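Side-chain contacts in PrgZ (Enterococcus faecalis, PDB 4FAJ), which binds pheromone peptides at the cell surface as a membrane-anchored receptor and probably delivers them for uptake by a peptide transporter: residues R96-E99 / P103-A106; L322-T327 / K331-K336; D500-D505 / W511-K516. One frame throughout, in Å; residues are numbered along the deposited sequence.

Contact 1: residues R96-E99 / P103-A106; sequences RLDE and PQPA
R96 and Q104 form an antiparallel hydrogen-bonded pair, with their CA atoms 5.4 Å apart, and one step along L97 and P103 make a non-hydrogen-bonded pair. Together they build the two-stranded beta hairpin of strands 95-97 and 103-105, a small element near the surface of this solute-binding protein. Both backbone bonds of the first pair measure 2.9 Å: R96 N to Q104 O, and Q104 N to R96 O. Across the non-hydrogen-bonded pair no bond is asked of P103, whose N has no hydrogen; here L97 CD2 lies against P103 N at 3.7 Å and touches the ring again at CD. R96 and Q104 share the other face, yet their side chains part company. R96 CB lies 3.9 Å from A106 CB, just past the second strand; with CG anti to the backbone N (chi1 -179°), the rest of the chain heads away to salt bridges with E92 and D556. CG of Q104 lies beside D98 CB, and the fold at chi2 (-62°) turns the amide back to the aspartate, with amide and carboxylate planes 23° apart. The two oxygens of D98 divide the work. OD1 accepts from the backbone N atoms of K100 and Q102 inside the loop, and OD2 receives Q104 NE2 at 3.1 Å, a bent bond that arrives from above the carboxylate plane.

Contact 2: residues L322-T327 / K331-K336; sequences LEMNQT and KLLQNK
L333 packing on M324 and the backbone of N325 is a buried, mainly apolar contact, set where the long strand 311-324 runs out and the chain turns back into the weakly bonded helical turn 331-334. No hydrogen bond crosses it. The L333 side chain does most of the touching: its CD1 reaches M324 CB at 4.0 Å and also meets N325 N, its CD2 approaches M324 CG, and the two side chains cross at about a right angle. L333 CB comes closest of all, 3.4 Å from N325 O. Beyond the strand, Q326 lays its CG 3.7 Å from L333 O, a carbonyl that also accepts from the R339 guanidinium group on the following helix 336-345. This strand-to-helix connection opens with an Asx turn: N325 OD1 accepts T327 N at 3.1 Å, and the same oxygen is bonded to T327 OG1 at 2.7 Å, the hydroxyl lying on a lone pair in the carbonyl plane. Two partners thus fix the N325 amide oxygen, while its ND2 donates to F462 O. Q326 adds a second local hold. With CG beside its own backbone N (chi1 -60°), the otherwise extended chain runs back along the strand end, and NE2 donates to M324 O at 2.9 Å in a nearly straight bond, 167° at the hydrogen; the same nitrogen also donates to G526 O.

Contact 3: residues D500-D505 / W511-K516; sequences DELLKD and WQELKK
L502 and E513 meet where helix 497-502 comes up against helix 510-524, and the contact divides into a closely fitted part built round leucines and a polar side bridged by water. In the fitted part L502 works with both branches. Its CD2 meets a carboxylate oxygen, E513 OE1, at 3.2 Å, a short carbon-to-oxygen approach, and its CD1 rests 4.1 Å from K516 CB. The L502 side chain crosses those of E513 and K516 at about a right angle, so it lies athwart the first turns of the second helix. Beside it, L514 CD2 reaches L503 CA at 3.9 Å and L503 CD2 at 4.1 Å; L480 of helix 477-480 touches both leucines, and A517, one step beyond K516, touches L502 and L503.

The other side is looser. D505 CB lies 3.9 Å from E513 CB, and E513 CG comes 3.5 Å from D505 OD2, but the carboxylates make no direct bond, and D505 OD2 and E513 OE1 stand 4.3 Å apart. A single water spans these two oxygens and donates a hydrogen to each, which would soften the repulsion between like charges. Each acid has further help: S507 OG bonds D505 OD1, and K516 NZ forms a salt bridge with E513 OE2 at 2.9 Å, using the syn lone pair. In E513 the bend at chi2 (-60°) carries the carboxylate between the water and K516 NZ, one oxygen to each. Spaced three residues apart, E513 and K516 make the i to i+3 ion pair familiar on helix surfaces, here flanking a junction of two consecutive helices joined by a short connection that includes a type I beta turn from L502 to D505.

How the contacts relate
All three contacts illustrate one principle, a chain folding back across a short gap: three residues lie between the segments of contacts 1 and 2, five in contact 3. The solutions differ, from backbone pairing in a hairpin to strand against helical turn to helix against helix. Contacts 1 and 2 sit on opposite sides of the chain's centre, their own centres 40 Å apart. The centre of contact 3 lies 28 Å from contact 1's and 24 Å from contact 2's, with nearest atoms about 15 and 12 Å apart. Only contact 1 approaches a metal: the R96 side chain is about 8 Å from a zinc ion and about 7 Å from the side chain of its ligand D263.

Contact 1: residues R96-E99 / P103-A106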
# COMPACT_ATOMS: atom_id res chain seq x y z
N ARG A 96 -16.78 0.71 3.19
CA ARG A 96 -16.05 1.77 2.49
C ARG A 96 -15.70 2.83 3.54
O ARG A 96 -16.55 3.21 4.35
CB ARG A 96 -16.94 2.39 1.41
CG ARG A 96 -16.28 3.51 0.59
CD ARG A 96 -17.32 4.31 -0.16
NE ARG A 96 -17.97 3.55 -1.23
CZ ARG A 96 -17.47 3.35 -2.45
NH1 ARG A 96 -16.28 3.84 -2.80
NH2 ARG A 96 -18.17 2.66 -3.34
N LEU A 97 -14.45 3.31 3.51
CA LEU A 97 -14.01 4.32 4.48
C LEU A 97 -14.70 5.65 4.28
O LEU A 97 -14.92 6.11 3.14
CB LEU A 97 -12.49 4.52 4.43
CG LEU A 97 -11.60 3.32 4.78
CD1 LEU A 97 -10.16 3.82 4.95
CD2 LEU A 97 -12.07 2.55 6.03
N ASP A 98 -15.08 6.27 5.39
CA ASP A 98 -15.63 7.62 5.37
C ASP A 98 -14.51 8.65 5.50
O ASP A 98 -13.34 8.31 5.55
CB ASP A 98 -16.70 7.80 6.47
CG ASP A 98 -16.14 7.70 7.89
OD1 ASP A 98 -14.90 7.77 8.09
OD2 ASP A 98 -16.97 7.53 8.83
N GLU A 99 -14.90 9.92 5.56
CA GLU A 99 -13.95 11.03 5.63
C GLU A 99 -13.00 10.98 6.83
O GLU A 99 -11.95 11.63 6.83
CB GLU A 99 -14.70 12.38 5.55
CG GLU A 99 -15.64 12.70 6.73
CD GLU A 99 -16.99 12.00 6.65
OE1 GLU A 99 -17.20 11.16 5.74
OE2 GLU A 99 -17.86 12.30 7.52
N PRO A 103 -14.66 2.53 8.66
CA PRO A 103 -15.48 1.72 7.76
C PRO A 103 -16.97 1.98 7.97
O PRO A 103 -17.45 1.97 9.11
CB PRO A 103 -15.09 0.27 8.12
CG PRO A 103 -14.49 0.33 9.48
CD PRO A 103 -13.94 1.73 9.66
N GLN A 104 -17.67 2.26 6.88
CA GLN A 104 -19.12 2.45 6.88
C GLN A 104 -19.75 1.46 5.89
O GLN A 104 -19.09 1.07 4.92
CB GLN A 104 -19.47 3.90 6.50
CG GLN A 104 -18.96 4.95 7.46
CD GLN A 104 -19.54 4.81 8.87
OE1 GLN A 104 -20.65 4.30 9.05
NE2 GLN A 104 -18.78 5.25 9.86
N PRO A 105 -21.01 1.04 6.14
CA PRO A 105 -21.69 0.05 5.29
C PRO A 105 -21.76 0.44 3.80
O PRO A 105 -22.21 1.54 3.47
CB PRO A 105 -23.09 -0.03 5.89
CG PRO A 105 -22.89 0.25 7.32
CD PRO A 105 -21.78 1.29 7.38
N ALA A 106 -21.26 -0.44 2.94
CA ALA A 106 -21.27 -0.22 1.49
C ALA A 106 -22.16 -1.31 0.88
O ALA A 106 -23.37 -1.12 0.79
CB ALA A 106 -19.85 -0.23 0.93

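Contact 2: residues L322-T327 / K331-K336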
# COMPACT_ATOMS: atom_id res chain seq x y z
N LEU A 322 14.62 1.73 2.58
CA LEU A 322 15.59 0.91 1.87
C LEU A 322 15.40 -0.51 2.39
O LEU A 322 15.73 -0.81 3.55
CB LEU A 322 17.04 1.35 2.12
CG LEU A 322 17.56 2.54 1.34
CD1 LEU A 322 19.02 2.78 1.66
CD2 LEU A 322 17.40 2.34 -0.15
N GLU A 323 14.80 -1.36 1.56
CA GLU A 323 14.74 -2.77 1.86
C GLU A 323 16.07 -3.39 1.48
O GLU A 323 16.71 -2.95 0.52
CB GLU A 323 13.59 -3.45 1.11
CG GLU A 323 12.23 -3.05 1.63
CD GLU A 323 11.13 -3.99 1.16
OE1 GLU A 323 11.02 -5.10 1.72
OE2 GLU A 323 10.37 -3.60 0.25
N MET A 324 16.48 -4.40 2.23
CA MET A 324 17.81 -4.98 2.10
C MET A 324 17.71 -6.50 2.00
O MET A 324 17.10 -7.14 2.86
CB MET A 324 18.64 -4.62 3.33
CG MET A 324 19.08 -3.16 3.39
SD MET A 324 19.78 -2.67 4.99
CE MET A 324 18.39 -2.94 6.07
N ASN A 325 18.31 -7.06 0.96
CA ASN A 325 18.33 -8.51 0.75
C ASN A 325 19.25 -9.21 1.75
O ASN A 325 20.48 -9.17 1.63
CB ASN A 325 18.76 -8.84 -0.68
CG ASN A 325 18.59 -10.31 -1.04
OD1 ASN A 325 18.65 -11.19 -0.16
ND2 ASN A 325 18.39 -10.59 -2.33
N GLN A 326 18.63 -9.87 2.73
CA GLN A 326 19.34 -10.52 3.84
C GLN A 326 19.15 -12.05 3.80
O GLN A 326 19.20 -12.70 4.83
CB GLN A 326 18.81 -9.97 5.18
CG GLN A 326 18.99 -8.45 5.36
CD GLN A 326 17.97 -7.83 6.30
OE1 GLN A 326 18.03 -8.01 7.54
NE2 GLN A 326 17.00 -7.10 5.73
N THR A 327 18.96 -12.61 2.61
CA THR A 327 18.80 -14.06 2.47
C THR A 327 20.12 -14.83 2.65
O THR A 327 20.11 -16.03 2.94
CB THR A 327 18.19 -14.41 1.10
OG1 THR A 327 18.99 -13.82 0.07
CG2 THR A 327 16.77 -13.88 1.02
N LYS A 331 26.56 -10.83 0.65
CA LYS A 331 27.45 -10.96 1.79
C LYS A 331 27.54 -9.68 2.60
O LYS A 331 27.64 -9.73 3.83
CB LYS A 331 28.84 -11.41 1.33
CG LYS A 331 28.85 -12.71 0.53
CD LYS A 331 28.03 -13.80 1.24
CE LYS A 331 28.47 -15.19 0.83
NZ LYS A 331 27.86 -16.21 1.74
N LEU A 332 27.50 -8.53 1.93
CA LEU A 332 27.51 -7.24 2.61
C LEU A 332 26.26 -7.05 3.49
O LEU A 332 26.37 -6.73 4.67
CB LEU A 332 27.62 -6.08 1.61
CG LEU A 332 29.01 -5.72 1.08
CD1 LEU A 332 28.89 -4.69 -0.03
CD2 LEU A 332 29.90 -5.18 2.20
N LEU A 333 25.07 -7.27 2.92
CA LEU A 333 23.82 -6.95 3.64
C LEU A 333 23.46 -7.98 4.70
O LEU A 333 22.61 -7.74 5.55
CB LEU A 333 22.66 -6.74 2.66
CG LEU A 333 22.82 -5.50 1.77
CD1 LEU A 333 21.66 -5.37 0.82
CD2 LEU A 333 22.99 -4.23 2.62
N GLN A 334 24.12 -9.14 4.64
CA GLN A 334 24.06 -10.15 5.70
C GLN A 334 24.80 -9.68 6.97
O GLN A 334 24.49 -10.13 8.07
CB GLN A 334 24.64 -11.46 5.13
CG GLN A 334 25.18 -12.50 6.10
CD GLN A 334 25.63 -13.75 5.36
OE1 GLN A 334 24.80 -14.49 4.82
NE2 GLN A 334 26.94 -13.98 5.31
N ASN A 335 25.74 -8.75 6.82
CA ASN A 335 26.50 -8.23 7.96
C ASN A 335 25.74 -7.11 8.68
O ASN A 335 25.42 -6.07 8.09
CB ASN A 335 27.89 -7.78 7.47
CG ASN A 335 28.82 -7.36 8.60
OD1 ASN A 335 28.67 -6.28 9.15
ND2 ASN A 335 29.81 -8.20 8.91
N LYS A 336 25.46 -7.31 9.97
CA LYS A 336 24.66 -6.34 10.74
C LYS A 336 25.32 -4.96 10.81
O LYS A 336 24.63 -3.95 10.75
CB LYS A 336 24.39 -6.87 12.16
CG LYS A 336 23.28 -6.10 12.89
CD LYS A 336 22.98 -6.67 14.28
CE LYS A 336 22.14 -7.94 14.18
NZ LYS A 336 21.72 -8.46 15.51

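Contact 3: residues D500-D505 / W511-K516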
# COMPACT_ATOMS: atom_id res chain seq x y z
N ASP A 500 8.64 -12.19 15.46
CA ASP A 500 7.44 -12.88 15.02
C ASP A 500 6.44 -13.09 16.18
O ASP A 500 5.23 -12.88 16.02
CB ASP A 500 7.79 -14.26 14.41
CG ASP A 500 8.58 -14.17 13.10
OD1 ASP A 500 8.62 -13.09 12.46
OD2 ASP A 500 9.17 -15.20 12.71
N GLU A 501 6.97 -13.47 17.34
CA GLU A 501 6.15 -13.80 18.51
C GLU A 501 5.54 -12.54 19.15
O GLU A 501 4.38 -12.56 19.52
CB GLU A 501 6.96 -14.63 19.52
CG GLU A 501 6.30 -14.88 20.87
CD GLU A 501 4.99 -15.64 20.82
OE1 GLU A 501 4.67 -16.27 19.79
OE2 GLU A 501 4.28 -15.62 21.85
N LEU A 502 6.33 -11.46 19.26
CA LEU A 502 5.80 -10.16 19.75
C LEU A 502 4.58 -9.67 18.97
O LEU A 502 3.63 -9.14 19.55
CB LEU A 502 6.90 -9.08 19.72
CG LEU A 502 8.00 -9.23 20.77
CD1 LEU A 502 9.21 -8.34 20.43
CD2 LEU A 502 7.46 -8.96 22.21
N LEU A 503 4.60 -9.89 17.65
CA LEU A 503 3.46 -9.56 16.81
C LEU A 503 2.16 -10.28 17.19
O LEU A 503 1.09 -9.81 16.82
CB LEU A 503 3.75 -9.89 15.34
CG LEU A 503 4.94 -9.22 14.66
CD1 LEU A 503 4.92 -9.51 13.16
CD2 LEU A 503 4.94 -7.73 14.92
N LYS A 504 2.25 -11.40 17.90
CA LYS A 504 1.06 -12.21 18.21
C LYS A 504 0.36 -11.79 19.50
O LYS A 504 -0.70 -12.33 19.84
CB LYS A 504 1.42 -13.69 18.25
CG LYS A 504 1.72 -14.24 16.88
CD LYS A 504 2.30 -15.64 16.94
CE LYS A 504 2.44 -16.25 15.55
NZ LYS A 504 3.77 -16.91 15.35
N ASP A 505 0.94 -10.84 20.22
CA ASP A 505 0.40 -10.47 21.52
C ASP A 505 -1.03 -9.93 21.41
O ASP A 505 -1.31 -9.06 20.60
CB ASP A 505 1.29 -9.43 22.20
CG ASP A 505 1.05 -9.37 23.69
OD1 ASP A 505 0.11 -8.67 24.12
OD2 ASP A 505 1.82 -10.04 24.42
N TRP A 511 0.01 -2.97 22.72
CA TRP A 511 0.64 -1.74 22.24
C TRP A 511 2.12 -1.70 22.57
O TRP A 511 2.96 -1.38 21.73
CB TRP A 511 -0.04 -0.54 22.88
CG TRP A 511 0.15 0.78 22.21
CD1 TRP A 511 0.94 1.82 22.63
CD2 TRP A 511 -0.54 1.25 21.04
NE1 TRP A 511 0.81 2.89 21.77
CE2 TRP A 511 -0.10 2.57 20.80
CE3 TRP A 511 -1.47 0.67 20.17
CZ2 TRP A 511 -0.56 3.32 19.71
CZ3 TRP A 511 -1.92 1.42 19.10
CH2 TRP A 511 -1.47 2.73 18.88
N GLN A 512 2.43 -2.05 23.81
CA GLN A 512 3.79 -2.01 24.30
C GLN A 512 4.61 -3.11 23.63
O GLN A 512 5.79 -2.92 23.33
CB GLN A 512 3.82 -2.15 25.83
CG GLN A 512 3.32 -0.91 26.60
CD GLN A 512 1.82 -0.65 26.46
OE1 GLN A 512 1.02 -1.58 26.27
NE2 GLN A 512 1.43 0.63 26.54
N GLU A 513 3.98 -4.26 23.40
CA GLU A 513 4.69 -5.39 22.80
C GLU A 513 5.01 -5.14 21.34
O GLU A 513 6.10 -5.49 20.88
CB GLU A 513 3.91 -6.70 22.98
CG GLU A 513 3.75 -7.11 24.43
CD GLU A 513 5.07 -7.32 25.14
OE1 GLU A 513 5.76 -8.31 24.82
OE2 GLU A 513 5.41 -6.50 26.02
N LEU A 514 4.07 -4.53 20.61
CA LEU A 514 4.33 -4.14 19.23
C LEU A 514 5.44 -3.09 19.14
O LEU A 514 6.22 -3.10 18.20
CB LEU A 514 3.06 -3.61 18.55
CG LEU A 514 1.93 -4.61 18.33
CD1 LEU A 514 0.78 -3.94 17.54
CD2 LEU A 514 2.41 -5.87 17.63
N LYS A 515 5.52 -2.18 20.11
CA LYS A 515 6.61 -1.20 20.12
C LYS A 515 7.95 -1.89 20.37
O LYS A 515 8.98 -1.50 19.80
CB LYS A 515 6.37 -0.09 21.15
CG LYS A 515 7.25 1.15 20.95
CD LYS A 515 6.91 1.84 19.63
CE LYS A 515 7.62 3.14 19.41
NZ LYS A 515 7.34 3.65 18.04
N LYS A 516 7.95 -2.92 21.21
CA LYS A 516 9.15 -3.72 21.43
C LYS A 516 9.57 -4.38 20.12
O LYS A 516 10.76 -4.44 19.82
CB LYS A 516 8.93 -4.80 22.49
CG LYS A 516 8.93 -4.30 23.92
CD LYS A 516 8.58 -5.45 24.88
CE LYS A 516 8.51 -4.97 26.33
NZ LYS A 516 7.97 -6.02 27.25
O HOH W 1 4.56 -10.52 23.92